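Local coordinates for uncharacterized protein (Candida albicans, PDB 5K04), which serves as the non-catalytic MDM20 subunit of the NatB N-terminal acetyltransferase complex, probably acting as a scaffold for the NAT3 subunit, at residues 244-249 with 276-281; 412-417 with 563-568. One frame throughout, in Å; residues are numbered along the deposited sequence.

Interaction 1: residues 244-249 with 276-281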
loop_
_atom_site.group_PDB
_atom_site.type_symbol
_atom_site.label_atom_id
_atom_site.label_comp_id
_atom_site.label_asym_id
_atom_site.label_seq_id
_atom_site.Cartn_x
_atom_site.Cartn_y
_atom_site.Cartn_z
ATOM N N LYS A 244 -2.003 -33.740 8.177
ATOM C CA LYS A 244 -3.097 -32.821 8.532
ATOM C C LYS A 244 -2.860 -31.410 7.998
ATOM O O LYS A 244 -2.887 -30.409 8.722
ATOM C CB LYS A 244 -3.343 -32.786 10.053
ATOM C CG LYS A 244 -2.136 -32.793 10.975
ATOM C CD LYS A 244 -2.518 -33.510 12.260
ATOM C CE LYS A 244 -1.421 -33.450 13.304
ATOM N NZ LYS A 244 -1.858 -34.097 14.578
ATOM N N PHE A 245 -2.654 -31.351 6.691
ATOM C CA PHE A 245 -2.489 -30.069 6.035
ATOM C C PHE A 245 -3.847 -29.417 5.758
ATOM O O PHE A 245 -4.076 -28.266 6.150
ATOM C CB PHE A 245 -1.654 -30.252 4.767
ATOM C CG PHE A 245 -1.185 -28.968 4.178
ATOM C CD1 PHE A 245 -1.124 -27.824 4.955
ATOM C CD2 PHE A 245 -0.849 -28.890 2.835
ATOM C CE1 PHE A 245 -0.719 -26.626 4.415
ATOM C CE2 PHE A 245 -0.440 -27.702 2.287
ATOM C CZ PHE A 245 -0.380 -26.560 3.080
ATOM N N ASP A 246 -4.775 -30.150 5.141
ATOM C CA ASP A 246 -6.158 -29.685 4.888
ATOM C C ASP A 246 -6.167 -28.390 4.077
ATOM O O ASP A 246 -6.619 -27.335 4.529
ATOM C CB ASP A 246 -6.964 -29.507 6.174
ATOM C CG ASP A 246 -8.446 -29.169 5.894
ATOM O OD1 ASP A 246 -8.912 -29.358 4.752
ATOM O OD2 ASP A 246 -9.145 -28.698 6.816
ATOM N N ASP A 247 -5.676 -28.510 2.846
ATOM C CA ASP A 247 -5.350 -27.382 1.980
ATOM C C ASP A 247 -6.097 -27.543 0.660
ATOM O O ASP A 247 -5.876 -28.521 -0.067
ATOM C CB ASP A 247 -3.839 -27.337 1.766
ATOM C CG ASP A 247 -3.385 -26.094 1.084
ATOM O OD1 ASP A 247 -3.437 -25.015 1.715
ATOM O OD2 ASP A 247 -2.932 -26.217 -0.073
ATOM N N PHE A 248 -6.984 -26.590 0.352
ATOM C CA PHE A 248 -7.874 -26.765 -0.794
ATOM C C PHE A 248 -7.091 -26.934 -2.095
ATOM O O PHE A 248 -7.375 -27.841 -2.881
ATOM C CB PHE A 248 -8.844 -25.594 -0.904
ATOM C CG PHE A 248 -9.980 -25.848 -1.855
ATOM C CD1 PHE A 248 -10.860 -26.899 -1.632
ATOM C CD2 PHE A 248 -10.175 -25.047 -2.965
ATOM C CE1 PHE A 248 -11.919 -27.143 -2.503
ATOM C CE2 PHE A 248 -11.237 -25.285 -3.844
ATOM C CZ PHE A 248 -12.104 -26.335 -3.615
ATOM N N ASP A 249 -6.103 -26.067 -2.337
ATOM C CA ASP A 249 -5.282 -26.194 -3.538
ATOM C C ASP A 249 -4.636 -27.575 -3.620
ATOM O O ASP A 249 -4.548 -28.167 -4.702
ATOM C CB ASP A 249 -4.220 -25.094 -3.557
ATOM C CG ASP A 249 -4.805 -23.710 -3.806
ATOM O OD1 ASP A 249 -6.033 -23.600 -3.991
ATOM O OD2 ASP A 249 -4.031 -22.729 -3.825
ATOM N N THR A 276 -15.848 -31.615 6.258
ATOM C CA THR A 276 -15.181 -30.326 6.357
ATOM C C THR A 276 -15.603 -29.415 5.206
ATOM O O THR A 276 -16.159 -29.856 4.193
ATOM C CB THR A 276 -13.654 -30.479 6.370
ATOM O OG1 THR A 276 -13.168 -30.833 5.067
ATOM C CG2 THR A 276 -13.225 -31.536 7.389
ATOM N N ARG A 277 -15.361 -28.115 5.403
ATOM C CA ARG A 277 -15.632 -27.131 4.360
ATOM C C ARG A 277 -14.904 -27.488 3.070
ATOM O O ARG A 277 -15.522 -27.594 2.003
ATOM C CB ARG A 277 -15.227 -25.737 4.846
ATOM C CG ARG A 277 -15.225 -24.641 3.771
ATOM C CD ARG A 277 -15.487 -23.250 4.376
ATOM N NE ARG A 277 -15.279 -22.193 3.387
ATOM C CZ ARG A 277 -14.098 -21.630 3.121
ATOM N NH1 ARG A 277 -13.018 -22.022 3.776
ATOM N NH2 ARG A 277 -13.990 -20.684 2.194
ATOM N N ASN A 278 -13.588 -27.690 3.154
ATOM C CA ASN A 278 -12.798 -27.918 1.948
ATOM C C ASN A 278 -13.235 -29.181 1.216
ATOM O O ASN A 278 -13.237 -29.220 -0.019
ATOM C CB ASN A 278 -11.320 -27.995 2.304
ATOM C CG ASN A 278 -10.673 -26.617 2.435
ATOM O OD1 ASN A 278 -11.244 -25.600 2.026
ATOM N ND2 ASN A 278 -9.468 -26.588 2.995
ATOM N N ILE A 279 -13.603 -30.225 1.960
ATOM C CA ILE A 279 -14.037 -31.462 1.321
ATOM C C ILE A 279 -15.430 -31.289 0.723
ATOM O O ILE A 279 -15.748 -31.872 -0.321
ATOM C CB ILE A 279 -13.988 -32.625 2.330
ATOM C CG1 ILE A 279 -12.545 -32.986 2.657
ATOM C CG2 ILE A 279 -14.778 -33.850 1.830
ATOM C CD1 ILE A 279 -12.445 -34.048 3.743
ATOM N N SER A 280 -16.269 -30.462 1.352
ATOM C CA SER A 280 -17.604 -30.223 0.819
ATOM C C SER A 280 -17.535 -29.492 -0.510
ATOM O O SER A 280 -18.251 -29.837 -1.454
ATOM C CB SER A 280 -18.428 -29.442 1.836
ATOM O OG SER A 280 -18.665 -30.244 2.976
ATOM N N LEU A 281 -16.648 -28.500 -0.610
ATOM C CA LEU A 281 -16.430 -27.826 -1.884
ATOM C C LEU A 281 -15.733 -28.747 -2.873
ATOM O O LEU A 281 -16.010 -28.697 -4.077
ATOM C CB LEU A 281 -15.606 -26.550 -1.681
ATOM C CG LEU A 281 -16.323 -25.381 -1.007
ATOM C CD1 LEU A 281 -15.397 -24.195 -0.834
ATOM C CD2 LEU A 281 -17.558 -24.970 -1.787
HETATM O O HOH W 1 -10.526 -31.467 4.917
#
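D246 and N278 make the polar half of this contact. D246 points OD1 at N278 ND2, with its carboxylate turned 76° from the amide plane. N278 ND2 gives a weak hydrogen bond to D246 OD1, 3.3 Å long. The backbone O of D246 lies at the same distance from N278 ND2, 3.3 Å. D246 holds CG anti to its own N (chi1 -174°), which brings OD1 up to the first turn of helix 277-289. OD1 also accepts a weak bond from W251 NE1.

One water ties the same carboxylate to the helix start. It donates to D246 OD1 and lies 2.7 Å from T276 OG1. T276 is the N-cap of helix 277-289, and its OG1 accepts from I279 N at 3.2 Å. T276 O is gripped from opposite faces of its plane by S280 N and S280 OG.

The ring of F248 lies against both polar and apolar atoms. N278 O sits at the ring edge, near its plane, with F248 CE1 at 3.5 Å. The apolar contact is with L281, whose CB approaches the ring obliquely, 3.8 Å from F248 CE1. The ring and the amide of N278 are 36° apart, and F248 CB lies 3.8 Å from N278 OD1.

NAT3 borders this region closely: D249 and R277 form salt bridges to K5 and E48 of the NAT3 chain, and N278 has its strongest polar partner in T2 of that chain. D247, the N-cap of helix 248-260, bonds T250 OG1 through OD2 and accepts from I4 N of the NAT3 chain through OD1. The D246 side chain is about 11 Å from bound coenzyme A. Two capped helix starts packed side by side fit the helical-repeat scaffold of a TPR-clan protein, here at the interface with its catalytic partner.

Interaction 2: residues 412-417 with 563-568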
loop_
_atom_site.group_PDB
_atom_site.type_symbol
_atom_site.label_atom_id
_atom_site.label_comp_id
_atom_site.label_asym_id
_atom_site.label_seq_id
_atom_site.Cartn_x
_atom_site.Cartn_y
_atom_site.Cartn_z
ATOM N N LYS A 412 -18.239 2.696 7.099
ATOM C CA LYS A 412 -17.431 3.889 7.339
ATOM C C LYS A 412 -16.775 4.385 6.057
ATOM O O LYS A 412 -16.790 5.590 5.764
ATOM C CB LYS A 412 -16.373 3.592 8.395
ATOM C CG LYS A 412 -16.932 3.510 9.805
ATOM C CD LYS A 412 -15.838 3.336 10.820
ATOM C CE LYS A 412 -16.391 3.339 12.249
ATOM N NZ LYS A 412 -15.225 3.349 13.198
ATOM N N LEU A 413 -16.205 3.469 5.269
ATOM C CA LEU A 413 -15.554 3.885 4.029
ATOM C C LEU A 413 -16.558 4.537 3.097
ATOM O O LEU A 413 -16.270 5.572 2.486
ATOM C CB LEU A 413 -14.891 2.690 3.342
ATOM C CG LEU A 413 -13.755 2.013 4.110
ATOM C CD1 LEU A 413 -13.240 0.816 3.346
ATOM C CD2 LEU A 413 -12.657 2.983 4.358
ATOM N N TRP A 414 -17.755 3.951 2.993
ATOM C CA TRP A 414 -18.774 4.498 2.107
ATOM C C TRP A 414 -19.239 5.866 2.595
ATOM O O TRP A 414 -19.425 6.787 1.791
ATOM C CB TRP A 414 -19.948 3.517 2.000
ATOM C CG TRP A 414 -19.739 2.507 0.934
ATOM C CD1 TRP A 414 -19.293 1.219 1.094
ATOM C CD2 TRP A 414 -19.909 2.701 -0.478
ATOM N NE1 TRP A 414 -19.198 0.596 -0.124
ATOM C CE2 TRP A 414 -19.563 1.484 -1.108
ATOM C CE3 TRP A 414 -20.312 3.784 -1.269
ATOM C CZ2 TRP A 414 -19.614 1.314 -2.505
ATOM C CZ3 TRP A 414 -20.381 3.615 -2.660
ATOM C CH2 TRP A 414 -20.027 2.383 -3.261
ATOM N N LEU A 415 -19.403 6.019 3.915
ATOM C CA LEU A 415 -19.767 7.314 4.479
ATOM C C LEU A 415 -18.769 8.393 4.061
ATOM O O LEU A 415 -19.161 9.515 3.706
ATOM C CB LEU A 415 -19.850 7.209 6.005
ATOM C CG LEU A 415 -20.292 8.481 6.725
ATOM C CD1 LEU A 415 -21.634 8.964 6.138
ATOM C CD2 LEU A 415 -20.400 8.243 8.226
ATOM N N MET A 416 -17.472 8.064 4.076
ATOM C CA MET A 416 -16.469 9.019 3.606
ATOM C C MET A 416 -16.624 9.300 2.114
ATOM O O MET A 416 -16.521 10.458 1.685
ATOM C CB MET A 416 -15.062 8.515 3.941
ATOM C CG MET A 416 -14.667 8.772 5.395
ATOM S SD MET A 416 -12.952 8.589 5.821
ATOM C CE MET A 416 -12.835 6.885 5.530
ATOM N N LYS A 417 -16.920 8.266 1.312
ATOM C CA LYS A 417 -17.124 8.472 -0.127
ATOM C C LYS A 417 -18.286 9.423 -0.389
ATOM O O LYS A 417 -18.182 10.320 -1.231
ATOM C CB LYS A 417 -17.360 7.131 -0.836
ATOM C CG LYS A 417 -16.171 6.191 -0.762
ATOM C CD LYS A 417 -16.398 4.849 -1.481
ATOM C CE LYS A 417 -16.803 5.022 -2.937
ATOM N NZ LYS A 417 -16.826 3.699 -3.646
ATOM N N ASP A 563 -20.431 0.580 -11.268
ATOM C CA ASP A 563 -20.189 2.006 -11.446
ATOM C C ASP A 563 -21.040 2.781 -10.450
ATOM O O ASP A 563 -22.273 2.748 -10.509
ATOM C CB ASP A 563 -20.488 2.422 -12.884
ATOM C CG ASP A 563 -19.446 1.892 -13.877
ATOM O OD1 ASP A 563 -18.375 1.407 -13.445
ATOM O OD2 ASP A 563 -19.699 1.965 -15.094
ATOM N N CYS A 564 -20.371 3.441 -9.512
ATOM C CA CYS A 564 -21.006 4.226 -8.466
ATOM C C CYS A 564 -20.210 5.519 -8.350
ATOM O O CYS A 564 -19.291 5.775 -9.138
ATOM C CB CYS A 564 -21.064 3.446 -7.132
ATOM S SG CYS A 564 -22.438 3.780 -6.134
ATOM N N ILE A 565 -20.572 6.334 -7.358
ATOM C CA ILE A 565 -19.784 7.510 -7.042
ATOM C C ILE A 565 -18.360 7.108 -6.639
ATOM O O ILE A 565 -18.103 6.008 -6.130
ATOM C CB ILE A 565 -20.451 8.329 -5.923
ATOM C CG1 ILE A 565 -20.526 7.498 -4.650
ATOM C CG2 ILE A 565 -21.847 8.786 -6.323
ATOM C CD1 ILE A 565 -20.469 8.323 -3.431
ATOM N N ASP A 566 -17.434 8.027 -6.865
ATOM C CA ASP A 566 -16.021 7.834 -6.611
ATOM C C ASP A 566 -15.519 8.979 -5.738
ATOM O O ASP A 566 -16.039 10.095 -5.805
ATOM C CB ASP A 566 -15.234 7.799 -7.938
ATOM C CG ASP A 566 -15.500 6.546 -8.749
ATOM O OD1 ASP A 566 -15.697 5.472 -8.136
ATOM O OD2 ASP A 566 -15.498 6.640 -9.995
ATOM N N VAL A 567 -14.522 8.700 -4.903
ATOM C CA VAL A 567 -13.766 9.831 -4.360
ATOM C C VAL A 567 -13.100 10.571 -5.518
ATOM O O VAL A 567 -12.535 9.934 -6.431
ATOM C CB VAL A 567 -12.743 9.355 -3.314
ATOM C CG1 VAL A 567 -11.850 10.514 -2.830
ATOM C CG2 VAL A 567 -13.480 8.728 -2.111
ATOM N N PRO A 568 -13.205 11.880 -5.577
ATOM C CA PRO A 568 -12.730 12.651 -6.748
ATOM C C PRO A 568 -11.234 12.946 -6.727
ATOM O O PRO A 568 -10.776 14.095 -6.576
ATOM C CB PRO A 568 -13.576 13.929 -6.660
ATOM C CG PRO A 568 -13.893 14.086 -5.212
ATOM C CD PRO A 568 -14.046 12.688 -4.672
#
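The indole of W414 meets I565 CG1 at its edge, near the ring plane, 4.4 Å from W414 CZ3. C564 SG approaches obliquely and is 4.0 Å from W414 CH2, a Cys sulfur-aromatic contact. Above one face lies K417 NZ, 3.5 Å from the W414 plane and offset toward the rim. W556 adds an edge-to-face ring contact, and W414 NE1 donates to E555 O.

K417 reaches over the indole with NZ and passes CE by the loop backbone. Its chain bends at chi3 (55°), which turns CE and NZ that way. K417 CE is 3.6 Å from I565 O. Lower down, K417 CG meets V567 CG2 at 3.9 Å, and the two side chains cross at about a right angle. I565 CD1 sits against the end of the segment, 3.7 Å from K417 O.

No hydrogen bond links 412-417 directly to 563-568. Across the two segments the contact is van der Waals packing with one sulfur-aromatic contact. K417, a buried residue, has its amine in a salt bridge to E555, which would offset its charge. Q421 NE2 bonds both K417 O and D566 O. The polar ties thus come from neighbours, while the contact itself is mainly apolar.

Both segments of interaction 1 precede those of interaction 2 in the sequence. Their centres are 37 Å apart, and their nearest atoms about 22 Å, so they do not touch. They share no helix. Interaction 1 joins the starts of helices 248-260 and 277-289, close in sequence, and its centre lies 34 Å from the centre of the chain. Interaction 2 joins helix 409-419 to the loop before helix 571-584, across 145 residues, and its centre lies nearer, at 18 Å. Both belong to an all-helical scaffold without strands. Interaction 1 has many NAT3 contacts, whereas at interaction 2 L413 packs on L20 of the NAT3 chain. NAT3 therefore meets the scaffold at well-separated places.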